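Local coordinates for protein probable glutamine synthetase (Pseudomonas aeruginosa, PDB 4HPP) that is probably an enzyme of the glutamine synthetase family and in this model holds glutamic acid and magnesium, at residues A223-P226 / V231-G234; S287-K292 / D433-H438; A389-A394 / A418-E423. All blocks are in the same frame, centred on the assembly; numbering follows the deposited sequence.

Contact 1 (A223-P226 / V231-G234); sequences APLP and VTNG. With GLU (glutamic acid), chain D.
N233 turns its CG away from its own carbonyl carbon (chi1 -67°), which carries the amide across to A223, while T232 holds OG1 between its backbone N and carbonyl carbon (chi1 43°), facing the bound glutamic acid. Both residues sit in the loop between strands 219-221 and 235-243 of the glutamine synthetase catalytic domain, a loop folded back on itself. Two hydrogen bonds close the fold. N233 ND2 gives to A223 O at 3.0 Å, in the plane of the carbonyl and nearly in that of the amide. The backbone N233 N gives to P224 O at 2.8 Å in an almost straight bond (168°). The other end of the amide, OD1, accepts from Q185, so both ends of this buried group are used and its flip is settled. An apolar contact lies beside the bonds, L225 CD1 to T232 CG2 at 3.6 Å. The P226 ring lies beside the amide nitrogen, CD to N233 ND2 3.6 Å. The loop's other side faces the ligand. T232 O also accepts from Q185, and T232 OG1 makes a weak bond to O of glutamic acid. The ligand's amino group, GLU N, donates to T232 O at 2.9 Å.

Contact 2 (S287-K292 / D433-H438); sequences SYLRLK and DDLCRH. With GLU (glutamic acid), chain D.
L289 pushes its CD1 methyl against C436, 3.5 Å from CB and 3.9 Å from CA of that cysteine, and this is the closest approach between the two segments. Beside it the second methyl, L289 CD2, lies a looser 4.4 Å from L435 CD2. The interaction is wholly apolar: one leucine of the short helix 288-291 rests on two neighbouring residues of helix 432-439, with the CB atoms of all three directed at the opposite helix.

One residue further along, the side chain of R290 points another way and reaches the bound glutamic acid. With CG anti to the backbone N (chi1 161°) and the chain extended as far as NE, the guanidinium meets the ligand carboxylate edge-on, the carboxylate carbon lying in its plane. NE donates to GLU O at 2.8 Å and NH1 to GLU OXT at 2.7 Å, the latter at 162°; a weaker bond from NH1 also goes to GLU O. NH1 has a further acceptor in R334 O, which limits rotation of the group.

Behind this shell, S287 O takes the backbone N-H of both R290 and L291, and S287 OG is bonded to D337 and T284. On the outer side of helix 432-439, R437 NH1 and D434 OD1 form a salt bridge of 2.9 Å. The short helix thus has an apolar side packed on a neighbour and a cationic arm in the ligand pocket, and the paired, in-plane grip is consistent with an arginine matched to a carboxylate in shape and probably in charge.

Contact 3 (A389-A394 / A418-E423); sequences ATLGDA and AMKRHE
L391 supplies the apolar part of this helix-to-helix contact. Its CG stands anti to the backbone N (chi1 -167°), carrying the CD2 methyl over to helix 410-427, where it lies 4.2 Å from K420 CD, on the aliphatic stem of the lysine. The same methyl also lies against a carboxylate oxygen one turn further on, with L391 CD2 4.1 Å from E423 OE1. The leucine and glutamate side chains run at about a right angle to each other.

Charge is handled mostly within helix 410-427 itself. K420 NZ donates to E423 OE2 at 2.7 Å in a salt bridge that uses the syn lone pair of the oxygen. Each partner has a second bond: K420 NZ also gives to P283 O, and E423 OE1 accepts from A285 N. These bonds hold the carboxylate in position beside the leucine methyl and tie the helix to the chain around 283-285; the buried ion pair is probably stabilised by them.

At the edge of the contact, R421 bends at chi2 (-52°) and brings NH1 to 3.9 Å from G392 CA, approaching obliquely. The guanidinium is held further along helix 391-399, where R421 NH2 forms a salt bridge with D396 and a hydrogen bond with Q399.

The start of helix 391-399 is capped: T390 is the N-cap, and T390 OG1 accepts from D393 N at 3.2 Å and 169°.

Among its neighbours, helix 391-399 touches two others: L391 and A394 also meet Y288 of helix 288-291, while L395 touches K420 and R421 of helix 410-427.

All three contacts belong to the glutamine synthetase catalytic domain. Contact 1 comes first along the chain; contact 3 lies within the long stretch of chain between the two halves of contact 2. Contacts 1 and 2 have centres about 8 Å apart and touch directly, G234 CA packing on R290 NH1 and L225 O on C436 SG, and both reach the same glutamic acid. Contact 3 is centred about 13 Å from the centre of contact 2 and meets it through Y288, which packs on A389-A394. From contact 1 it is about 19 Å away between centres, without touching. Helix 432-439 packs directly on the short helix that carries R290, while 410-427 reaches it by way of helix 391-399.

Contact 1 (A223-P226 / V231-G234)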
loop_
_atom_site.group_PDB
_atom_site.type_symbol
_atom_site.label_atom_id
_atom_site.label_comp_id
_atom_site.label_asym_id
_atom_site.label_seq_id
_atom_site.Cartn_x
_atom_site.Cartn_y
_atom_site.Cartn_z
ATOM N N ALA A 223 22.305 24.081 11.728
ATOM C CA ALA A 223 22.665 25.472 11.352
ATOM C C ALA A 223 22.442 26.353 12.563
ATOM O O ALA A 223 21.539 26.065 13.368
ATOM C CB ALA A 223 21.802 25.969 10.205
ATOM N N PRO A 224 23.261 27.418 12.715
ATOM C CA PRO A 224 23.011 28.298 13.859
ATOM C C PRO A 224 21.545 28.749 13.936
ATOM O O PRO A 224 20.995 28.763 15.043
ATOM C CB PRO A 224 23.973 29.503 13.650
ATOM C CG PRO A 224 24.952 29.082 12.615
ATOM C CD PRO A 224 24.430 27.839 11.918
ATOM N N LEU A 225 20.924 29.115 12.802
ATOM C CA LEU A 225 19.490 29.444 12.817
ATOM C C LEU A 225 18.697 28.512 11.896
ATOM O O LEU A 225 18.791 28.596 10.647
ATOM C CB LEU A 225 19.232 30.933 12.504
ATOM C CG LEU A 225 17.760 31.338 12.684
ATOM C CD1 LEU A 225 17.339 31.404 14.158
ATOM C CD2 LEU A 225 17.452 32.657 11.986
ATOM N N PRO A 226 17.944 27.585 12.501
ATOM C CA PRO A 226 17.275 26.505 11.740
ATOM C C PRO A 226 16.237 27.014 10.709
ATOM O O PRO A 226 16.049 26.412 9.643
ATOM C CB PRO A 226 16.555 25.697 12.813
ATOM C CG PRO A 226 16.604 26.506 14.065
ATOM C CD PRO A 226 17.784 27.447 13.958
ATOM N N VAL A 231 14.217 29.662 17.600
ATOM C CA VAL A 231 15.311 29.446 18.552
ATOM C C VAL A 231 16.559 28.892 17.847
ATOM O O VAL A 231 16.460 28.018 16.977
ATOM C CB VAL A 231 14.887 28.475 19.667
ATOM C CG1 VAL A 231 15.937 28.438 20.795
ATOM C CG2 VAL A 231 13.491 28.890 20.193
ATOM N N THR A 232 17.711 29.439 18.215
ATOM C CA THR A 232 18.974 29.209 17.554
ATOM C C THR A 232 19.613 27.907 18.117
ATOM O O THR A 232 19.286 27.499 19.229
ATOM C CB THR A 232 19.943 30.409 17.784
ATOM O OG1 THR A 232 19.897 30.839 19.151
ATOM C CG2 THR A 232 19.560 31.596 16.980
ATOM N N ASN A 233 20.526 27.290 17.344
ATOM C CA ASN A 233 21.203 26.055 17.692
ATOM C C ASN A 233 22.640 26.478 18.061
ATOM O O ASN A 233 23.446 26.866 17.188
ATOM C CB ASN A 233 21.224 25.015 16.532
ATOM C CG ASN A 233 19.834 24.426 16.143
ATOM O OD1 ASN A 233 19.057 23.949 16.998
ATOM N ND2 ASN A 233 19.534 24.425 14.805
ATOM N N GLY A 234 22.964 26.413 19.357
ATOM C CA GLY A 234 24.308 26.692 19.834
ATOM C C GLY A 234 25.169 25.438 19.899
ATOM O O GLY A 234 24.680 24.335 19.714
HETATM N N GLU D . 20.112 27.587 21.998
HETATM C CA GLU D . 21.096 28.471 22.745
HETATM C C GLU D . 22.358 28.893 21.959
HETATM O O GLU D . 22.294 29.271 20.796
HETATM C CB GLU D . 21.519 27.799 24.045
HETATM C CG GLU D . 20.422 27.736 25.072
HETATM C CD GLU D . 20.799 26.887 26.241
HETATM O OE1 GLU D . 20.931 27.467 27.330
HETATM O OE2 GLU D . 20.979 25.657 26.069
HETATM O OXT GLU D . 23.489 28.860 22.457
#

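Contact 2 (S287-K292 / D433-H438)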
loop_
_atom_site.group_PDB
_atom_site.type_symbol
_atom_site.label_atom_id
_atom_site.label_comp_id
_atom_site.label_asym_id
_atom_site.label_seq_id
_atom_site.Cartn_x
_atom_site.Cartn_y
_atom_site.Cartn_z
ATOM N N SER A 287 26.048 32.661 10.999
ATOM C CA SER A 287 26.376 32.629 12.418
ATOM C C SER A 287 25.933 33.912 13.103
ATOM O O SER A 287 25.583 33.913 14.310
ATOM C CB SER A 287 27.854 32.372 12.643
ATOM O OG SER A 287 28.193 31.039 12.290
ATOM N N TYR A 288 25.899 35.000 12.327
ATOM C CA TYR A 288 25.598 36.305 12.913
ATOM C C TYR A 288 24.107 36.613 13.100
ATOM O O TYR A 288 23.787 37.512 13.844
ATOM C CB TYR A 288 26.482 37.411 12.335
ATOM C CG TYR A 288 27.874 37.043 12.672
ATOM C CD1 TYR A 288 28.580 36.142 11.867
ATOM C CD2 TYR A 288 28.450 37.473 13.854
ATOM C CE1 TYR A 288 29.850 35.729 12.196
ATOM C CE2 TYR A 288 29.721 37.035 14.219
ATOM C CZ TYR A 288 30.412 36.167 13.383
ATOM O OH TYR A 288 31.675 35.728 13.737
ATOM N N LEU A 289 23.226 35.808 12.492
ATOM C CA LEU A 289 21.802 35.818 12.873
ATOM C C LEU A 289 21.591 35.252 14.280
ATOM O O LEU A 289 20.568 35.534 14.904
ATOM C CB LEU A 289 20.914 35.050 11.868
ATOM C CG LEU A 289 21.334 35.155 10.402
ATOM C CD1 LEU A 289 20.646 34.112 9.550
ATOM C CD2 LEU A 289 21.029 36.572 9.870
ATOM N N ARG A 290 22.544 34.438 14.747
ATOM C CA ARG A 290 22.532 33.838 16.103
ATOM C C ARG A 290 23.244 34.727 17.164
ATOM O O ARG A 290 22.674 35.010 18.255
ATOM C CB ARG A 290 23.117 32.404 16.068
ATOM C CG ARG A 290 23.577 31.882 17.419
ATOM C CD ARG A 290 23.912 30.381 17.427
ATOM N NE ARG A 290 24.165 29.999 18.808
ATOM C CZ ARG A 290 25.308 30.189 19.478
ATOM N NH1 ARG A 290 25.383 29.834 20.752
ATOM N NH2 ARG A 290 26.386 30.697 18.892
ATOM N N LEU A 291 24.461 35.190 16.837
ATOM C CA LEU A 291 25.268 36.026 17.768
ATOM C C LEU A 291 24.715 37.439 18.075
ATOM O O LEU A 291 24.798 37.922 19.219
ATOM C CB LEU A 291 26.715 36.149 17.289
ATOM C CG LEU A 291 27.802 35.109 17.499
ATOM C CD1 LEU A 291 29.058 35.952 17.646
ATOM C CD2 LEU A 291 27.579 34.229 18.728
ATOM N N LYS A 292 24.202 38.105 17.046
ATOM C CA LYS A 292 23.481 39.353 17.225
ATOM C C LYS A 292 22.073 39.071 16.693
ATOM O O LYS A 292 21.776 39.434 15.552
ATOM C CB LYS A 292 24.166 40.508 16.470
ATOM N N ASP A 433 16.726 36.303 6.035
ATOM C CA ASP A 433 15.932 35.077 5.924
ATOM C C ASP A 433 16.480 34.063 4.903
ATOM O O ASP A 433 16.833 32.954 5.287
ATOM C CB ASP A 433 14.440 35.417 5.741
ATOM C CG ASP A 433 13.802 35.972 7.039
ATOM O OD1 ASP A 433 12.567 35.993 7.153
ATOM O OD2 ASP A 433 14.532 36.375 7.978
ATOM N N ASP A 434 16.580 34.446 3.632
ATOM C CA ASP A 434 17.259 33.643 2.591
ATOM C C ASP A 434 18.599 33.011 3.030
ATOM O O ASP A 434 18.925 31.871 2.711
ATOM C CB ASP A 434 17.447 34.526 1.360
ATOM C CG ASP A 434 16.141 35.208 0.952
ATOM O OD1 ASP A 434 15.093 34.544 1.196
ATOM O OD2 ASP A 434 16.148 36.378 0.445
ATOM N N LEU A 435 19.359 33.773 3.792
ATOM C CA LEU A 435 20.654 33.380 4.260
ATOM C C LEU A 435 20.507 32.256 5.272
ATOM O O LEU A 435 21.271 31.310 5.280
ATOM C CB LEU A 435 21.224 34.581 4.974
ATOM C CG LEU A 435 22.689 34.543 5.328
ATOM C CD1 LEU A 435 23.515 34.238 4.070
ATOM C CD2 LEU A 435 23.030 35.880 5.973
ATOM N N CYS A 436 19.496 32.380 6.120
ATOM C CA CYS A 436 19.197 31.393 7.121
ATOM C C CYS A 436 18.641 30.133 6.475
ATOM O O CYS A 436 19.043 29.003 6.805
ATOM C CB CYS A 436 18.238 31.959 8.150
ATOM S SG CYS A 436 17.139 30.707 8.782
ATOM N N ARG A 437 17.779 30.321 5.505
ATOM C CA ARG A 437 17.246 29.181 4.801
ATOM C C ARG A 437 18.368 28.576 4.021
ATOM O O ARG A 437 18.427 27.346 3.819
ATOM C CB ARG A 437 16.109 29.562 3.843
ATOM C CG ARG A 437 14.780 29.967 4.487
ATOM C CD ARG A 437 13.839 30.480 3.374
ATOM N NE ARG A 437 12.649 31.194 3.861
ATOM C CZ ARG A 437 12.470 32.514 3.781
ATOM N NH1 ARG A 437 13.396 33.286 3.204
ATOM N NH2 ARG A 437 11.352 33.064 4.248
ATOM N N HIS A 438 19.255 29.442 3.552
ATOM C CA HIS A 438 20.312 28.955 2.703
ATOM C C HIS A 438 21.096 28.020 3.566
ATOM O O HIS A 438 21.249 26.889 3.179
ATOM C CB HIS A 438 21.146 30.089 2.050
ATOM C CG HIS A 438 22.250 29.589 1.115
ATOM N ND1 HIS A 438 21.993 28.997 -0.071
ATOM C CD2 HIS A 438 23.654 29.595 1.253
ATOM C CE1 HIS A 438 23.171 28.620 -0.656
ATOM N NE2 HIS A 438 24.179 29.002 0.152
HETATM N N GLU D . 20.112 27.587 21.998
HETATM C CA GLU D . 21.096 28.471 22.745
HETATM C C GLU D . 22.358 28.893 21.959
HETATM O O GLU D . 22.294 29.271 20.796
HETATM C CB GLU D . 21.519 27.799 24.045
HETATM C CG GLU D . 20.422 27.736 25.072
HETATM C CD GLU D . 20.799 26.887 26.241
HETATM O OE1 GLU D . 20.931 27.467 27.330
HETATM O OE2 GLU D . 20.979 25.657 26.069
HETATM O OXT GLU D . 23.489 28.860 22.457
#

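Contact 3 (A389-A394 / A418-E423)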
loop_
_atom_site.group_PDB
_atom_site.type_symbol
_atom_site.label_atom_id
_atom_site.label_comp_id
_atom_site.label_asym_id
_atom_site.label_seq_id
_atom_site.Cartn_x
_atom_site.Cartn_y
_atom_site.Cartn_z
ATOM N N ALA A 389 29.557 41.681 14.423
ATOM C CA ALA A 389 28.143 41.560 14.115
ATOM C C ALA A 389 27.861 40.912 12.762
ATOM O O ALA A 389 26.724 40.627 12.457
ATOM C CB ALA A 389 27.475 42.930 14.187
ATOM N N THR A 390 28.882 40.708 11.935
ATOM C CA THR A 390 28.744 39.982 10.664
ATOM C C THR A 390 30.019 39.175 10.543
ATOM O O THR A 390 31.011 39.449 11.220
ATOM C CB THR A 390 28.679 40.915 9.415
ATOM O OG1 THR A 390 29.860 41.713 9.359
ATOM C CG2 THR A 390 27.436 41.838 9.421
ATOM N N LEU A 391 30.028 38.209 9.645
ATOM C CA LEU A 391 31.278 37.530 9.320
ATOM C C LEU A 391 32.416 38.485 8.909
ATOM O O LEU A 391 33.609 38.268 9.307
ATOM C CB LEU A 391 31.018 36.531 8.208
ATOM C CG LEU A 391 32.155 35.572 8.000
ATOM C CD1 LEU A 391 32.671 35.031 9.341
ATOM C CD2 LEU A 391 31.630 34.521 7.032
ATOM N N GLY A 392 32.049 39.523 8.116
ATOM C CA GLY A 392 33.024 40.533 7.592
ATOM C C GLY A 392 33.798 41.198 8.715
ATOM O O GLY A 392 35.055 41.154 8.792
ATOM N N ASP A 393 33.023 41.794 9.611
ATOM C CA ASP A 393 33.573 42.347 10.848
ATOM C C ASP A 393 34.379 41.315 11.602
ATOM O O ASP A 393 35.419 41.674 12.181
ATOM C CB ASP A 393 32.475 43.007 11.710
ATOM C CG ASP A 393 31.631 44.029 10.898
ATOM O OD1 ASP A 393 32.036 44.334 9.740
ATOM O OD2 ASP A 393 30.572 44.519 11.391
ATOM N N ALA A 394 33.958 40.036 11.553
ATOM C CA ALA A 394 34.660 39.039 12.371
ATOM C C ALA A 394 35.964 38.764 11.727
ATOM O O ALA A 394 36.946 38.632 12.430
ATOM C CB ALA A 394 33.875 37.766 12.605
ATOM N N ALA A 418 40.823 33.744 2.811
ATOM C CA ALA A 418 40.341 33.879 1.432
ATOM C C ALA A 418 39.059 33.125 1.201
ATOM O O ALA A 418 38.079 33.668 0.593
ATOM C CB ALA A 418 41.390 33.423 0.466
ATOM N N MET A 419 39.025 31.883 1.702
ATOM C CA MET A 419 37.822 31.090 1.532
ATOM C C MET A 419 36.579 31.771 2.128
ATOM O O MET A 419 35.481 31.592 1.620
ATOM C CB MET A 419 37.987 29.689 2.089
ATOM C CG MET A 419 36.692 28.897 1.958
ATOM S SD MET A 419 35.612 28.986 3.391
ATOM C CE MET A 419 36.529 27.860 4.488
ATOM N N LYS A 420 36.734 32.540 3.200
ATOM C CA LYS A 420 35.557 33.105 3.863
ATOM C C LYS A 420 35.047 34.402 3.196
ATOM O O LYS A 420 33.829 34.614 3.054
ATOM C CB LYS A 420 35.842 33.329 5.355
ATOM C CG LYS A 420 35.872 32.094 6.246
ATOM C CD LYS A 420 34.470 31.485 6.387
ATOM C CE LYS A 420 34.564 30.103 7.025
ATOM N NZ LYS A 420 33.193 29.546 7.033
ATOM N N ARG A 421 35.974 35.265 2.788
ATOM C CA ARG A 421 35.638 36.407 1.921
ATOM C C ARG A 421 34.730 35.926 0.796
ATOM O O ARG A 421 33.666 36.572 0.450
ATOM C CB ARG A 421 36.927 36.973 1.278
ATOM C CG ARG A 421 37.802 37.813 2.194
ATOM C CD ARG A 421 36.977 38.923 2.878
ATOM N NE ARG A 421 37.715 39.485 4.012
ATOM C CZ ARG A 421 37.189 40.262 4.953
ATOM N NH1 ARG A 421 35.913 40.588 4.907
ATOM N NH2 ARG A 421 37.956 40.714 5.939
ATOM N N HIS A 422 35.177 34.785 0.242
ATOM C CA HIS A 422 34.530 34.164 -0.864
ATOM C C HIS A 422 33.185 33.637 -0.461
ATOM O O HIS A 422 32.181 33.788 -1.201
ATOM C CB HIS A 422 35.414 33.113 -1.486
ATOM C CG HIS A 422 34.799 32.475 -2.707
ATOM N ND1 HIS A 422 35.214 31.291 -3.198
ATOM C CD2 HIS A 422 33.734 32.895 -3.518
ATOM C CE1 HIS A 422 34.454 30.973 -4.274
ATOM N NE2 HIS A 422 33.555 31.967 -4.463
ATOM N N GLU A 423 33.125 33.051 0.729
ATOM C CA GLU A 423 31.845 32.646 1.245
ATOM C C GLU A 423 30.952 33.886 1.346
ATOM O O GLU A 423 29.816 33.866 0.885
ATOM C CB GLU A 423 31.981 31.941 2.595
ATOM C CG GLU A 423 30.629 31.594 3.182
ATOM C CD GLU A 423 30.692 31.099 4.612
ATOM O OE1 GLU A 423 29.702 31.325 5.337
ATOM O OE2 GLU A 423 31.699 30.473 5.001
#